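Local coordinates for protein geranyltranstransferase (Thermotoga neapolitana, PDB 4WK5) that probably catalyses prenyl transfer between isoprenoid diphosphates, as a magnesium-dependent member of the FPP/GGPP synthase family, at residues 67-73 / 197-203; 94-100 / 119-123; 265-269 / 284-288. One frame throughout, in Å; residues are numbered along the deposited sequence.

Contact 1: residues 67-73 / 197-203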
ATOM      1  N   VAL A  67     -17.097  16.467  -9.493  1.00 23.21           N
ATOM      2  CA  VAL A  67     -18.083  15.452  -9.850  1.00 23.35           C
ATOM      3  C   VAL A  67     -19.054  15.266  -8.685  1.00 24.58           C
ATOM      4  O   VAL A  67     -20.278  15.210  -8.866  1.00 25.31           O
ATOM      5  CB  VAL A  67     -17.425  14.101 -10.196  1.00 22.09           C
ATOM      6  CG1 VAL A  67     -18.479  13.014 -10.341  1.00 20.65           C
ATOM      7  CG2 VAL A  67     -16.599  14.224 -11.484  1.00 23.31           C
ATOM      8  N   GLY A  68     -18.505  15.172  -7.477  1.00 27.04           N
ATOM      9  CA  GLY A  68     -19.335  15.027  -6.296  1.00 28.13           C
ATOM     10  C   GLY A  68     -20.280  16.193  -6.084  1.00 29.12           C
ATOM     11  O   GLY A  68     -21.440  16.004  -5.707  1.00 30.17           O
ATOM     12  N   GLU A  69     -19.802  17.407  -6.326  1.00 26.30           N
ATOM     13  CA  GLU A  69     -20.669  18.565  -6.162  1.00 29.00           C
ATOM     14  C   GLU A  69     -21.765  18.551  -7.226  1.00 32.04           C
ATOM     15  O   GLU A  69     -22.913  18.916  -6.951  1.00 30.51           O
ATOM     16  CB  GLU A  69     -19.878  19.870  -6.233  1.00 34.50           C
ATOM     17  CG  GLU A  69     -20.716  21.085  -5.815  1.00 54.34           C
ATOM     18  CD  GLU A  69     -19.953  22.390  -5.896  1.00 71.18           C
ATOM     19  OE1 GLU A  69     -18.806  22.367  -6.383  1.00 77.65           O
ATOM     20  OE2 GLU A  69     -20.499  23.435  -5.476  1.00 71.15           O
ATOM     21  N   ASP A  70     -21.420  18.109  -8.434  1.00 27.64           N
ATOM     22  CA  ASP A  70     -22.398  18.040  -9.518  1.00 30.27           C
ATOM     23  C   ASP A  70     -23.555  17.085  -9.207  1.00 30.52           C
ATOM     24  O   ASP A  70     -24.677  17.318  -9.649  1.00 33.81           O
ATOM     25  CB  ASP A  70     -21.729  17.616 -10.828  1.00 27.01           C
ATOM     26  CG  ASP A  70     -21.130  18.782 -11.590  1.00 32.63           C
ATOM     27  OD1 ASP A  70     -21.562  19.940 -11.383  1.00 35.54           O
ATOM     28  OD2 ASP A  70     -20.241  18.537 -12.430  1.00 27.50           O
ATOM     29  N   ILE A  71     -23.305  16.021  -8.447  1.00 27.25           N
ATOM     30  CA  ILE A  71     -24.370  15.046  -8.202  1.00 30.98           C
ATOM     31  C   ILE A  71     -24.897  15.093  -6.767  1.00 34.41           C
ATOM     32  O   ILE A  71     -25.671  14.228  -6.354  1.00 33.83           O
ATOM     33  CB  ILE A  71     -23.918  13.606  -8.541  1.00 26.32           C
ATOM     34  CG1 ILE A  71     -22.779  13.153  -7.617  1.00 26.53           C
ATOM     35  CG2 ILE A  71     -23.509  13.505 -10.011  1.00 24.29           C
ATOM     36  CD1 ILE A  71     -22.411  11.697  -7.813  1.00 27.59           C
ATOM     37  N   GLY A  72     -24.476  16.107  -6.018  1.00 36.48           N
ATOM     38  CA  GLY A  72     -25.000  16.352  -4.682  1.00 43.54           C
ATOM     39  C   GLY A  72     -24.467  15.464  -3.576  1.00 42.99           C
ATOM     40  O   GLY A  72     -25.203  15.093  -2.660  1.00 45.03           O
ATOM     41  N   VAL A  73     -23.185  15.126  -3.639  1.00 33.13           N
ATOM     42  CA  VAL A  73     -22.576  14.356  -2.568  1.00 38.51           C
ATOM     43  C   VAL A  73     -22.139  15.287  -1.442  1.00 42.20           C
ATOM     44  O   VAL A  73     -21.603  16.374  -1.679  1.00 36.97           O
ATOM     45  CB  VAL A  73     -21.366  13.530  -3.060  1.00 37.94           C
ATOM     46  CG1 VAL A  73     -20.575  12.975  -1.892  1.00 38.35           C
ATOM     47  CG2 VAL A  73     -21.835  12.400  -3.981  1.00 39.11           C
ATOM     48  N   PRO A 197     -17.508   9.212  -6.368  1.00 26.71           N
ATOM     49  CA  PRO A 197     -18.656  10.011  -5.922  1.00 24.01           C
ATOM     50  C   PRO A 197     -19.988   9.335  -6.230  1.00 23.70           C
ATOM     51  O   PRO A 197     -20.925   9.455  -5.439  1.00 27.42           O
ATOM     52  CB  PRO A 197     -18.526  11.314  -6.728  1.00 26.38           C
ATOM     53  CG  PRO A 197     -17.113  11.371  -7.161  1.00 26.77           C
ATOM     54  CD  PRO A 197     -16.681   9.944  -7.344  1.00 29.00           C
ATOM     55  N   PHE A 198     -20.079   8.655  -7.373  1.00 26.53           N
ATOM     56  CA  PHE A 198     -21.320   7.967  -7.735  1.00 30.70           C
ATOM     57  C   PHE A 198     -21.607   6.844  -6.734  1.00 32.41           C
ATOM     58  O   PHE A 198     -22.765   6.585  -6.396  1.00 35.26           O
ATOM     59  CB  PHE A 198     -21.253   7.425  -9.168  1.00 28.58           C
ATOM     60  CG  PHE A 198     -21.608   8.441 -10.220  1.00 24.79           C
ATOM     61  CD1 PHE A 198     -20.768   9.514 -10.485  1.00 25.81           C
ATOM     62  CD2 PHE A 198     -22.791   8.337 -10.933  1.00 36.14           C
ATOM     63  CE1 PHE A 198     -21.097  10.456 -11.446  1.00 27.95           C
ATOM     64  CE2 PHE A 198     -23.123   9.267 -11.892  1.00 35.76           C
ATOM     65  CZ  PHE A 198     -22.278  10.330 -12.150  1.00 35.49           C
ATOM     66  N   LEU A 199     -20.554   6.192  -6.243  1.00 32.06           N
ATOM     67  CA  LEU A 199     -20.714   5.184  -5.193  1.00 34.90           C
ATOM     68  C   LEU A 199     -21.235   5.818  -3.906  1.00 38.16           C
ATOM     69  O   LEU A 199     -22.145   5.284  -3.267  1.00 44.51           O
ATOM     70  CB  LEU A 199     -19.389   4.453  -4.921  1.00 32.14           C
ATOM     71  CG  LEU A 199     -19.077   3.285  -5.865  1.00 40.79           C
ATOM     72  CD1 LEU A 199     -17.616   2.859  -5.759  1.00 41.93           C
ATOM     73  CD2 LEU A 199     -20.013   2.107  -5.593  1.00 46.55           C
ATOM     74  N   LEU A 200     -20.664   6.958  -3.534  1.00 32.17           N
ATOM     75  CA  LEU A 200     -21.085   7.672  -2.330  1.00 33.99           C
ATOM     76  C   LEU A 200     -22.553   8.090  -2.396  1.00 40.18           C
ATOM     77  O   LEU A 200     -23.238   8.129  -1.372  1.00 41.03           O
ATOM     78  CB  LEU A 200     -20.210   8.903  -2.100  1.00 32.33           C
ATOM     79  CG  LEU A 200     -18.727   8.629  -1.847  1.00 36.38           C
ATOM     80  CD1 LEU A 200     -17.976   9.913  -1.555  1.00 39.15           C
ATOM     81  CD2 LEU A 200     -18.587   7.668  -0.701  1.00 40.11           C
ATOM     82  N   LYS A 201     -23.026   8.403  -3.601  1.00 34.56           N
ATOM     83  CA  LYS A 201     -24.391   8.897  -3.803  1.00 42.48           C
ATOM     84  C   LYS A 201     -25.378   7.756  -4.048  1.00 50.02           C
ATOM     85  O   LYS A 201     -26.594   7.953  -3.986  1.00 47.54           O
ATOM     86  CB  LYS A 201     -24.427   9.889  -4.972  1.00 38.87           C
ATOM     87  CG  LYS A 201     -25.731  10.675  -5.116  1.00 44.88           C
ATOM     88  CD  LYS A 201     -25.964  11.589  -3.922  1.00 44.93           C
ATOM     89  CE  LYS A 201     -27.205  12.448  -4.105  1.00 49.97           C
ATOM     90  NZ  LYS A 201     -27.437  13.313  -2.913  1.00 53.30           N
ATOM     91  N   GLY A 202     -24.857   6.564  -4.322  1.00 51.26           N
ATOM     92  CA  GLY A 202     -25.698   5.411  -4.596  1.00 52.79           C
ATOM     93  C   GLY A 202     -26.183   5.327  -6.033  1.00 59.20           C
ATOM     94  O   GLY A 202     -27.141   4.613  -6.332  1.00 62.93           O
ATOM     95  N   LEU A 203     -25.527   6.064  -6.923  1.00 54.14           N
ATOM     96  CA  LEU A 203     -25.863   6.044  -8.345  1.00 52.18           C
ATOM     97  C   LEU A 203     -24.991   5.044  -9.106  1.00 54.53           C
ATOM     98  O   LEU A 203     -23.849   4.798  -8.729  1.00 57.94           O
ATOM     99  CB  LEU A 203     -25.704   7.440  -8.949  1.00 48.82           C
ATOM    100  CG  LEU A 203     -26.382   8.588  -8.205  1.00 49.28           C
ATOM    101  CD1 LEU A 203     -26.026   9.927  -8.832  1.00 49.00           C
ATOM    102  CD2 LEU A 203     -27.889   8.388  -8.179  1.00 52.85           C
TER
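Ile71 and Phe198 meet where two helices of the all-helical isoprenoid synthase fold, 59-70 and 175-201, come to an end. Both ends are Schellman motifs. Gly72 has positive phi as Val73 N bonds Gly68 O, and Gly202 does the same as Leu203 N bonds Phe198 O.

The tight part lies on the buried side. Ile71 CD1 stands over one face of the Phe198 ring, 4.1 Å from its centroid and 22° off the normal, which meets the geometry of a CH-pi contact. Its CG1 branch lies between the backbone N and the carbonyl carbon (chi1 64°), and this carries CD1 across to the ring and on to Pro197 O. Val67 CG1 comes to the edge of the same ring instead, 3.8 Å from Phe198 CE1, so the aromatic group is held from two directions. Backbone closeness adds to this: Gly68 CA lies 3.8 Å from Pro197 CB. Val73 adds to the packing, CG2 lying 3.7 Å from Lys201 CB and CG1 meeting Leu200 CD1, while Leu78 of helix 75-96 touches both Val73 and Pro197.

On the solvent side the packing gives way to one long lysine chain and a light touch from Leu203, which only brushes Ile71, CD1 to CD1 at 4.2 Å. Lys201 bends at chi2 and passes CE along Ile71 O, until its NZ donates to Gly72 O at 2.9 Å from above the carbonyl plane, 48° out of it.

Contact 2: residues 94-100 / 119-123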
ATOM      1  N   VAL A  94       6.592   9.312  -5.771  1.00 15.64           N
ATOM      2  CA  VAL A  94       7.760   9.076  -4.922  1.00 17.38           C
ATOM      3  C   VAL A  94       8.506   7.801  -5.337  1.00 18.14           C
ATOM      4  O   VAL A  94       9.722   7.809  -5.514  1.00 16.05           O
ATOM      5  CB  VAL A  94       7.362   8.991  -3.442  1.00 13.76           C
ATOM      6  CG1 VAL A  94       8.553   8.553  -2.600  1.00 16.91           C
ATOM      7  CG2 VAL A  94       6.841  10.361  -2.960  1.00 17.72           C
ATOM      8  N   HIS A  95       7.777   6.709  -5.523  1.00 17.29           N
ATOM      9  CA  HIS A  95       8.416   5.467  -5.950  1.00 15.32           C
ATOM     10  C   HIS A  95       8.904   5.532  -7.399  1.00 14.15           C
ATOM     11  O   HIS A  95      10.005   5.056  -7.710  1.00 16.91           O
ATOM     12  CB  HIS A  95       7.459   4.282  -5.746  1.00 15.29           C
ATOM     13  CG  HIS A  95       7.414   3.808  -4.326  1.00 16.10           C
ATOM     14  ND1 HIS A  95       6.720   2.679  -3.923  1.00 15.61           N
ATOM     15  CD2 HIS A  95       7.971   4.328  -3.203  1.00 16.61           C
ATOM     16  CE1 HIS A  95       6.869   2.521  -2.619  1.00 15.53           C
ATOM     17  NE2 HIS A  95       7.631   3.502  -2.161  1.00 16.92           N
ATOM     18  N   ASP A  96       8.110   6.139  -8.273  1.00 17.83           N
ATOM     19  CA  ASP A  96       8.497   6.206  -9.679  1.00 19.72           C
ATOM     20  C   ASP A  96       9.769   7.020  -9.887  1.00 18.97           C
ATOM     21  O   ASP A  96      10.544   6.727 -10.789  1.00 22.70           O
ATOM     22  CB  ASP A  96       7.365   6.799 -10.526  1.00 24.84           C
ATOM     23  CG  ASP A  96       6.183   5.854 -10.658  1.00 39.45           C
ATOM     24  OD1 ASP A  96       6.346   4.651 -10.363  1.00 42.59           O
ATOM     25  OD2 ASP A  96       5.097   6.312 -11.064  1.00 50.91           O
ATOM     26  N   ASP A  97       9.990   8.044  -9.065  1.00 17.53           N
ATOM     27  CA  ASP A  97      11.200   8.856  -9.198  1.00 19.54           C
ATOM     28  C   ASP A  97      12.478   8.156  -8.775  1.00 20.87           C
ATOM     29  O   ASP A  97      13.557   8.627  -9.096  1.00 21.37           O
ATOM     30  CB  ASP A  97      11.106  10.141  -8.366  1.00 20.48           C
ATOM     31  CG  ASP A  97      10.179  11.170  -8.970  1.00 26.96           C
ATOM     32  OD1 ASP A  97       9.842  11.064 -10.178  1.00 25.83           O
ATOM     33  OD2 ASP A  97       9.808  12.103  -8.227  1.00 23.52           O
ATOM     34  N   LEU A  98      12.366   7.068  -8.018  1.00 19.27           N
ATOM     35  CA  LEU A  98      13.546   6.443  -7.425  1.00 20.66           C
ATOM     36  C   LEU A  98      14.553   6.002  -8.486  1.00 22.78           C
ATOM     37  O   LEU A  98      14.183   5.696  -9.616  1.00 21.96           O
ATOM     38  CB  LEU A  98      13.125   5.251  -6.548  1.00 20.23           C
ATOM     39  CG  LEU A  98      12.277   5.621  -5.322  1.00 18.93           C
ATOM     40  CD1 LEU A  98      11.825   4.377  -4.623  1.00 17.91           C
ATOM     41  CD2 LEU A  98      13.071   6.454  -4.339  1.00 21.07           C
ATOM     42  N   PRO A  99      15.846   6.005  -8.130  1.00 20.91           N
ATOM     43  CA  PRO A  99      16.902   5.647  -9.097  1.00 21.95           C
ATOM     44  C   PRO A  99      16.702   4.328  -9.861  1.00 22.38           C
ATOM     45  O   PRO A  99      17.014   4.310 -11.048  1.00 24.94           O
ATOM     46  CB  PRO A  99      18.159   5.592  -8.218  1.00 24.44           C
ATOM     47  CG  PRO A  99      17.879   6.608  -7.140  1.00 21.51           C
ATOM     48  CD  PRO A  99      16.402   6.389  -6.820  1.00 21.11           C
ATOM     49  N   PRO A 100      16.176   3.261  -9.222  1.00 20.72           N
ATOM     50  CA  PRO A 100      15.959   2.045 -10.019  1.00 25.78           C
ATOM     51  C   PRO A 100      14.808   2.134 -11.024  1.00 26.34           C
ATOM     52  O   PRO A 100      14.697   1.242 -11.874  1.00 26.95           O
ATOM     53  CB  PRO A 100      15.624   0.987  -8.960  1.00 25.17           C
ATOM     54  CG  PRO A 100      16.115   1.528  -7.681  1.00 31.95           C
ATOM     55  CD  PRO A 100      15.943   3.011  -7.790  1.00 23.16           C
ATOM     56  N   GLU A 119      17.347   7.364  -0.617  1.00 21.45           N
ATOM     57  CA  GLU A 119      16.452   6.355  -1.189  1.00 19.75           C
ATOM     58  C   GLU A 119      15.666   5.558  -0.159  1.00 19.39           C
ATOM     59  O   GLU A 119      14.505   5.237  -0.396  1.00 19.86           O
ATOM     60  CB  GLU A 119      17.227   5.363  -2.061  1.00 22.06           C
ATOM     61  CG  GLU A 119      17.825   5.988  -3.288  1.00 30.37           C
ATOM     62  CD  GLU A 119      18.596   4.990  -4.116  1.00 33.88           C
ATOM     63  OE1 GLU A 119      17.984   3.985  -4.541  1.00 30.31           O
ATOM     64  OE2 GLU A 119      19.808   5.215  -4.330  1.00 38.97           O
ATOM     65  N   GLY A 120      16.305   5.200   0.958  1.00 18.01           N
ATOM     66  CA  GLY A 120      15.654   4.388   1.977  1.00 18.00           C
ATOM     67  C   GLY A 120      14.470   5.105   2.599  1.00 17.95           C
ATOM     68  O   GLY A 120      13.350   4.576   2.674  1.00 17.90           O
ATOM     69  N   ILE A 121      14.723   6.317   3.071  1.00 15.56           N
ATOM     70  CA  ILE A 121      13.652   7.112   3.678  1.00 14.29           C
ATOM     71  C   ILE A 121      12.553   7.398   2.648  1.00 14.11           C
ATOM     72  O   ILE A 121      11.363   7.334   2.967  1.00 15.62           O
ATOM     73  CB  ILE A 121      14.203   8.435   4.262  1.00 16.93           C
ATOM     74  CG1 ILE A 121      15.204   8.138   5.387  1.00 26.56           C
ATOM     75  CG2 ILE A 121      13.080   9.361   4.714  1.00 19.26           C
ATOM     76  CD1 ILE A 121      14.599   7.441   6.570  1.00 31.48           C
ATOM     77  N   ALA A 122      12.950   7.710   1.418  1.00 15.66           N
ATOM     78  CA  ALA A 122      11.952   8.007   0.372  1.00 17.54           C
ATOM     79  C   ALA A 122      11.068   6.793   0.059  1.00 15.59           C
ATOM     80  O   ALA A 122       9.850   6.928  -0.098  1.00 16.62           O
ATOM     81  CB  ALA A 122      12.644   8.521  -0.904  1.00 17.16           C
ATOM     82  N   LEU A 123      11.674   5.603  -0.015  1.00 15.12           N
ATOM     83  CA  LEU A 123      10.930   4.376  -0.228  1.00 17.71           C
ATOM     84  C   LEU A 123       9.862   4.187   0.836  1.00 16.21           C
ATOM     85  O   LEU A 123       8.686   3.907   0.554  1.00 15.47           O
ATOM     86  CB  LEU A 123      11.924   3.212  -0.209  1.00 25.79           C
ATOM     87  CG  LEU A 123      11.681   1.807  -0.704  1.00 46.31           C
ATOM     88  CD1 LEU A 123      13.001   1.387  -1.298  1.00 46.20           C
ATOM     89  CD2 LEU A 123      11.316   0.925   0.459  1.00 37.82           C
TER
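Pro99 lays its ring against the carboxylate of Glu119: its CG is 3.5 Å from Glu119 CD and nearly equidistant from both carboxylate oxygens, so it rests over the carboxyl carbon and not beside one oxygen. Deeper in, Leu98 CD2 touches Ala122 CB at 4.0 Å, and Val94 CG1 comes within 3.3 Å of Ala122 O. The polar part of the contact lies beside the second subunit. His95 NE2 donates to Leu123 O over 2.9 Å, with an N-H...O angle of 173°. The acceptor lies 4° from the imidazole plane, and the donor sits in the carbonyl plane on a lone pair at a C=O...N angle of 125°. All three criteria describe a well-formed bond. CG lies anti to the His95 carbonyl carbon and beside the backbone N, which turns NE2 to Leu123 O.

The other ring nitrogen, ND1, is hydrogen-bonded to Asp127 of the second subunit, and Phe130 of the same chain meets the imidazole edge-to-face. With both nitrogens engaged, the ring has little freedom to rotate. A phenylalanine here has neither ring nitrogen, which would probably leave Leu123 O and the Asp127 carboxylate of the second subunit without these partners at a buried boundary. The subunit boundary runs through the apolar part too, where Leu98 packs on Leu123 of the second subunit and Leu123 on Leu98 of that subunit.

Asp96, Asp97 and Asp102 match the first aspartate-rich motif of the family, which in relatives binds magnesium and the substrate diphosphate. A donor at NE2 and a carboxylate at ND1 are consistent with a doubly protonated, positively charged imidazole, bridging the start of that motif, helix 119-138 and the dimer partner.

Contact 3: residues 265-269 / 284-288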
ATOM      1  N   TYR A 265     -11.070  13.114 -25.414  1.00 29.60           N
ATOM      2  CA  TYR A 265     -11.394  14.303 -24.631  1.00 33.11           C
ATOM      3  C   TYR A 265     -12.761  14.848 -25.018  1.00 34.81           C
ATOM      4  O   TYR A 265     -13.563  15.215 -24.155  1.00 33.23           O
ATOM      5  CB  TYR A 265     -10.336  15.390 -24.814  1.00 31.41           C
ATOM      6  CG  TYR A 265     -10.123  16.220 -23.570  1.00 35.49           C
ATOM      7  CD1 TYR A 265      -9.123  15.894 -22.662  1.00 42.65           C
ATOM      8  CD2 TYR A 265     -10.932  17.310 -23.288  1.00 38.79           C
ATOM      9  CE1 TYR A 265      -8.923  16.642 -21.520  1.00 45.96           C
ATOM     10  CE2 TYR A 265     -10.746  18.059 -22.148  1.00 37.93           C
ATOM     11  CZ  TYR A 265      -9.739  17.722 -21.262  1.00 45.93           C
ATOM     12  OH  TYR A 265      -9.544  18.468 -20.122  1.00 45.69           O
ATOM     13  N   GLU A 266     -13.028  14.900 -26.321  1.00 30.46           N
ATOM     14  CA  GLU A 266     -14.296  15.439 -26.799  1.00 30.61           C
ATOM     15  C   GLU A 266     -15.453  14.534 -26.393  1.00 34.43           C
ATOM     16  O   GLU A 266     -16.510  15.027 -26.017  1.00 35.83           O
ATOM     17  CB  GLU A 266     -14.274  15.629 -28.319  1.00 37.94           C
ATOM     18  CG  GLU A 266     -15.553  16.242 -28.887  1.00 47.83           C
ATOM     19  CD  GLU A 266     -15.856  17.617 -28.303  1.00 54.59           C
ATOM     20  OE1 GLU A 266     -14.908  18.334 -27.921  1.00 58.39           O
ATOM     21  OE2 GLU A 266     -17.048  17.983 -28.223  1.00 57.20           O
ATOM     22  N   GLU A 267     -15.252  13.220 -26.463  1.00 30.70           N
ATOM     23  CA  GLU A 267     -16.277  12.273 -26.017  1.00 31.28           C
ATOM     24  C   GLU A 267     -16.624  12.489 -24.545  1.00 33.94           C
ATOM     25  O   GLU A 267     -17.796  12.478 -24.166  1.00 30.88           O
ATOM     26  CB  GLU A 267     -15.816  10.829 -26.246  1.00 35.32           C
ATOM     27  CG  GLU A 267     -15.777  10.426 -27.717  1.00 42.93           C
ATOM     28  CD  GLU A 267     -15.198   9.038 -27.946  1.00 47.25           C
ATOM     29  OE1 GLU A 267     -14.724   8.417 -26.972  1.00 44.15           O
ATOM     30  OE2 GLU A 267     -15.220   8.573 -29.106  1.00 52.57           O
ATOM     31  N   VAL A 268     -15.603  12.697 -23.718  1.00 26.90           N
ATOM     32  CA  VAL A 268     -15.819  12.896 -22.294  1.00 26.51           C
ATOM     33  C   VAL A 268     -16.565  14.205 -22.032  1.00 29.73           C
ATOM     34  O   VAL A 268     -17.550  14.219 -21.288  1.00 29.00           O
ATOM     35  CB  VAL A 268     -14.482  12.877 -21.523  1.00 25.62           C
ATOM     36  CG1 VAL A 268     -14.684  13.332 -20.086  1.00 28.89           C
ATOM     37  CG2 VAL A 268     -13.888  11.478 -21.573  1.00 26.73           C
ATOM     38  N   LEU A 269     -16.113  15.292 -22.654  1.00 28.23           N
ATOM     39  CA  LEU A 269     -16.780  16.584 -22.478  1.00 28.98           C
ATOM     40  C   LEU A 269     -18.255  16.521 -22.865  1.00 31.33           C
ATOM     41  O   LEU A 269     -19.117  17.033 -22.145  1.00 31.86           O
ATOM     42  CB  LEU A 269     -16.082  17.676 -23.291  1.00 30.59           C
ATOM     43  CG  LEU A 269     -14.721  18.125 -22.755  1.00 30.24           C
ATOM     44  CD1 LEU A 269     -14.116  19.169 -23.685  1.00 35.60           C
ATOM     45  CD2 LEU A 269     -14.839  18.654 -21.334  1.00 34.12           C
ATOM     46  N   LEU A 284     -13.011  20.600 -16.812  1.00 32.14           N
ATOM     47  CA  LEU A 284     -12.218  19.875 -17.798  1.00 30.57           C
ATOM     48  C   LEU A 284     -12.097  20.634 -19.117  1.00 37.99           C
ATOM     49  O   LEU A 284     -11.124  20.453 -19.854  1.00 39.41           O
ATOM     50  CB  LEU A 284     -12.800  18.482 -18.029  1.00 32.16           C
ATOM     51  CG  LEU A 284     -12.734  17.586 -16.788  1.00 36.09           C
ATOM     52  CD1 LEU A 284     -13.172  16.183 -17.117  1.00 37.44           C
ATOM     53  CD2 LEU A 284     -11.331  17.585 -16.174  1.00 33.39           C
ATOM     54  N   ARG A 285     -13.075  21.488 -19.410  1.00 34.90           N
ATOM     55  CA  ARG A 285     -12.997  22.330 -20.594  1.00 36.24           C
ATOM     56  C   ARG A 285     -11.860  23.339 -20.456  1.00 42.16           C
ATOM     57  O   ARG A 285     -11.070  23.522 -21.381  1.00 44.92           O
ATOM     58  CB  ARG A 285     -14.318  23.058 -20.836  1.00 45.39           C
ATOM     59  CG  ARG A 285     -14.413  23.743 -22.189  1.00 51.71           C
ATOM     60  CD  ARG A 285     -15.655  24.607 -22.260  1.00 57.74           C
ATOM     61  NE  ARG A 285     -15.794  25.414 -21.050  1.00 66.95           N
ATOM     62  CZ  ARG A 285     -16.817  26.222 -20.797  1.00 75.00           C
ATOM     63  NH1 ARG A 285     -17.804  26.342 -21.675  1.00 77.80           N
ATOM     64  NH2 ARG A 285     -16.850  26.913 -19.666  1.00 75.68           N
ATOM     65  N   ASN A 286     -11.775  23.987 -19.298  1.00 41.36           N
ATOM     66  CA  ASN A 286     -10.710  24.957 -19.059  1.00 51.92           C
ATOM     67  C   ASN A 286      -9.356  24.283 -18.890  1.00 53.55           C
ATOM     68  O   ASN A 286      -8.312  24.898 -19.099  1.00 55.34           O
ATOM     69  CB  ASN A 286     -11.026  25.816 -17.833  1.00 60.94           C
ATOM     70  CG  ASN A 286     -12.248  26.694 -18.037  1.00 78.12           C
ATOM     71  OD1 ASN A 286     -13.138  26.749 -17.188  1.00 85.42           O
ATOM     72  ND2 ASN A 286     -12.296  27.385 -19.172  1.00 82.71           N
ATOM     73  N   LEU A 287      -9.383  23.007 -18.525  1.00 46.17           N
ATOM     74  CA  LEU A 287      -8.163  22.233 -18.349  1.00 48.73           C
ATOM     75  C   LEU A 287      -7.500  21.918 -19.692  1.00 54.60           C
ATOM     76  O   LEU A 287      -6.274  21.864 -19.779  1.00 58.82           O
ATOM     77  CB  LEU A 287      -8.469  20.941 -17.578  1.00 47.81           C
ATOM     78  CG  LEU A 287      -7.355  20.062 -17.001  1.00 52.59           C
ATOM     79  CD1 LEU A 287      -7.951  19.168 -15.935  1.00 52.69           C
ATOM     80  CD2 LEU A 287      -6.675  19.201 -18.058  1.00 56.29           C
ATOM     81  N   LYS A 288      -8.301  21.713 -20.737  1.00 54.85           N
ATOM     82  CA  LYS A 288      -7.748  21.340 -22.042  1.00 62.11           C
ATOM     83  C   LYS A 288      -6.891  22.452 -22.649  1.00 68.55           C
ATOM     84  O   LYS A 288      -5.944  22.175 -23.388  1.00 74.50           O
ATOM     85  CB  LYS A 288      -8.855  20.955 -23.028  1.00 62.11           C
ATOM     86  CG  LYS A 288      -8.312  20.265 -24.279  1.00 64.40           C
ATOM     87  CD  LYS A 288      -9.406  19.859 -25.247  1.00 69.32           C
ATOM     88  CE  LYS A 288      -8.815  19.355 -26.559  1.00 68.81           C
ATOM     89  NZ  LYS A 288      -8.324  20.467 -27.418  1.00 71.14           N
TER
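Tyr265 reaches from helix 248-274 to Leu284 and Lys288 of helix 278-289, across a helical hairpin near the C-terminus whose local axes run nearly antiparallel (157°) but stand 11.0 Å apart. So wide a spacing leaves room for a whole aromatic side chain.

The polar interaction is at the far end of that ring. Tyr265 OH donates to Leu284 O at 2.6 Å, tilted 18° from the carbonyl plane, and the acceptor lies at the ring's edge. Leu284 O also takes its own helical bond, from Lys288 N at 3.2 Å, so two donors share one carbonyl.

The CH-pi interaction uses the ring's face. Lys288 CG stands 4.1 Å from the Tyr265 centroid and 18° off the normal. Its neighbours extend the cover, CB lying 3.6 Å from Tyr265 CE2 and CD 3.6 Å from Tyr265 CD2, before the chain bends at chi4 and leads its amino end away.

Apolar contacts complete the seam. Leu269 CD2 packs on Leu284 CB at 3.9 Å, and Val268 CG1 approaches Leu284 CD1 more loosely. Phe215 of helix 206-229 meets the tyrosine ring and also touches Val268 and Leu284.

The lysine thus serves as a hydrocarbon lid with its charge kept outside, while the buried phenol hydroxyl is satisfied by a main-chain carbonyl, a neutral acceptor that Lys288 N also uses.

How the contacts relate
Contacts 1 and 2 are mostly buried and lie on opposite sides of the chain's centre, 35 Å apart between centres; contact 3 is partly buried. Contact 2 is nested along the chain within the loop that contact 1 closes, and helix 75-96 ties them: it touches contact 1 and carries one segment of contact 2. Helix 59-70 links contacts 1 and 3, since Leu284 and Leu287 touch it and Asp70 bonds Arg279 and Thr280. Contacts 1 and 3 lie within one subunit, each joining buried side chains to a lysine on the solvent side, whereas contact 2 lies in the dimer interface and centres on an imidazole. Each spends its single cross-segment hydrogen bond on a backbone carbonyl.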